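Local atomic coordinates of orotidine 5'-phosphate decarboxylase (Methanocaldococcus jannaschii, PDB entry 4LUI), a protein that probably catalyses the decarboxylation of orotidine 5'-monophosphate to uridine 5'-monophosphate, the last step of de novo UMP biosynthesis. Residues V109-V114 against A154-V159. Numbering follows the deposited sequence.
Sequences VGEDSV and AKKLKV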
loop_
_atom_site.group_PDB
_atom_site.type_symbol
_atom_site.label_atom_id
_atom_site.label_comp_id
_atom_site.label_asym_id
_atom_site.label_seq_id
_atom_site.Cartn_x
_atom_site.Cartn_y
_atom_site.Cartn_z
ATOM N N VAL B 109 0.728 1.952 11.039
ATOM C CA VAL B 109 1.065 0.570 11.360
ATOM C C VAL B 109 2.152 0.461 12.437
ATOM O O VAL B 109 2.488 -0.634 12.881
ATOM C CB VAL B 109 1.389 -0.278 10.091
ATOM C CG1 VAL B 109 0.182 -0.323 9.166
ATOM C CG2 VAL B 109 2.562 0.302 9.336
ATOM N N GLY B 110 2.684 1.600 12.878
ATOM C CA GLY B 110 3.537 1.603 14.056
ATOM C C GLY B 110 4.995 1.885 13.769
ATOM O O GLY B 110 5.441 1.856 12.623
ATOM N N GLU B 111 5.746 2.133 14.832
ATOM C CA GLU B 111 7.148 2.512 14.713
ATOM C C GLU B 111 8.030 1.472 14.052
ATOM O O GLU B 111 8.886 1.813 13.247
ATOM C CB GLU B 111 7.734 2.777 16.099
ATOM C CG GLU B 111 7.521 4.167 16.610
ATOM C CD GLU B 111 8.316 4.428 17.871
ATOM O OE1 GLU B 111 9.376 3.799 18.051
ATOM O OE2 GLU B 111 7.877 5.264 18.673
ATOM N N ASP B 112 7.868 0.215 14.445
ATOM C CA ASP B 112 8.764 -0.826 13.954
ATOM C C ASP B 112 8.639 -0.993 12.445
ATOM O O ASP B 112 9.633 -1.203 11.755
ATOM C CB ASP B 112 8.596 -2.162 14.708
ATOM C CG ASP B 112 7.178 -2.707 14.673
ATOM O OD1 ASP B 112 6.257 -2.018 14.181
ATOM O OD2 ASP B 112 6.993 -3.841 15.164
ATOM N N SER B 113 7.419 -0.876 11.934
ATOM C CA SER B 113 7.205 -1.003 10.494
ATOM C C SER B 113 7.883 0.134 9.735
ATOM O O SER B 113 8.457 -0.073 8.669
ATOM C CB SER B 113 5.718 -1.045 10.182
ATOM O OG SER B 113 5.163 -2.239 10.684
ATOM N N VAL B 114 7.820 1.338 10.292
ATOM C CA VAL B 114 8.479 2.477 9.666
ATOM C C VAL B 114 10.007 2.322 9.717
ATOM O O VAL B 114 10.697 2.505 8.704
ATOM C CB VAL B 114 8.045 3.800 10.317
ATOM C CG1 VAL B 114 8.852 4.955 9.750
ATOM C CG2 VAL B 114 6.543 4.026 10.115
ATOM N N ALA B 154 6.838 10.990 13.294
ATOM C CA ALA B 154 7.721 11.329 12.179
ATOM C C ALA B 154 8.952 12.091 12.694
ATOM O O ALA B 154 10.085 11.817 12.288
ATOM C CB ALA B 154 6.978 12.164 11.154
ATOM N N LYS B 155 8.723 13.022 13.616
ATOM C CA LYS B 155 9.825 13.777 14.214
ATOM C C LYS B 155 10.749 12.878 15.040
ATOM O O LYS B 155 11.976 12.978 14.937
ATOM C CB LYS B 155 9.291 14.924 15.075
ATOM C CG LYS B 155 10.378 15.685 15.834
ATOM C CD LYS B 155 9.849 16.988 16.423
ATOM C CE LYS B 155 8.719 16.748 17.401
ATOM N NZ LYS B 155 8.038 18.018 17.818
ATOM N N LYS B 156 10.153 12.006 15.853
ATOM C CA LYS B 156 10.916 11.093 16.710
ATOM C C LYS B 156 11.817 10.171 15.891
ATOM O O LYS B 156 13.005 10.004 16.205
ATOM C CB LYS B 156 9.962 10.251 17.563
ATOM C CG LYS B 156 10.653 9.205 18.418
ATOM C CD LYS B 156 9.641 8.302 19.108
ATOM C CE LYS B 156 10.349 7.225 19.921
ATOM N NZ LYS B 156 9.399 6.299 20.601
ATOM N N LEU B 157 11.253 9.587 14.837
ATOM C CA LEU B 157 11.989 8.642 13.997
ATOM C C LEU B 157 12.926 9.315 12.996
ATOM O O LEU B 157 13.736 8.644 12.360
ATOM C CB LEU B 157 11.016 7.732 13.242
ATOM C CG LEU B 157 10.114 6.852 14.111
ATOM C CD1 LEU B 157 9.165 6.032 13.231
ATOM C CD2 LEU B 157 10.945 5.944 15.015
ATOM N N LYS B 158 12.824 10.635 12.867
ATOM C CA LYS B 158 13.673 11.383 11.948
ATOM C C LYS B 158 13.512 10.892 10.509
ATOM O O LYS B 158 14.498 10.644 9.810
ATOM C CB LYS B 158 15.153 11.307 12.355
ATOM C CG LYS B 158 15.497 11.871 13.726
ATOM C CD LYS B 158 16.990 11.682 13.993
ATOM C CE LYS B 158 17.363 11.927 15.451
ATOM N NZ LYS B 158 17.161 13.339 15.843
ATOM N N VAL B 159 12.273 10.734 10.060
ATOM C CA VAL B 159 12.055 10.436 8.654
ATOM C C VAL B 159 12.461 11.662 7.830
ATOM O O VAL B 159 12.681 12.751 8.373
ATOM C CB VAL B 159 10.594 10.026 8.368
ATOM C CG1 VAL B 159 10.249 8.725 9.095
ATOM C CG2 VAL B 159 9.641 11.123 8.789
#
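E111 reaches across to K156 and L157 from the first turn of helix 111-124, directly after the N-cap residue G110. Its OE2 lies 2.7 Å from K156 NZ, a hydrogen-bonded salt bridge made through the syn lone pair of the carboxylate. The two side chains meet at about a right angle; K156 can span the distance because its chain is fully extended, with CG anti to the backbone N (chi1 176°). Next to this pair, L157 CD2 comes to 4.0 Å from E111 OE1, and both L157 methyls, CD1 and CD2, lie 4.2 Å from E111 CG, which packs the leucine along the glutamate stem as well as against its carboxylate. H136 of the second subunit packs on D112 and S113. One turn further, V114 points its CB toward 154-159, and with CG1 anti to the backbone N (chi1 174°) that methyl packs on L157 CD1 at 3.7 Å and, more loosely, on V159 CG1 at 4.1 Å. All three of these apolar residues are buried, whereas K156 is exposed, which places the ion pair on the outer side of the contact. Two consecutive outer helices of the (beta/alpha)8 TIM barrel, following strands 102-106 and 127-131, thus meet where 111-124 begins and 147-157 makes its last turn, with V114 also packing on M130 of strand 127-131.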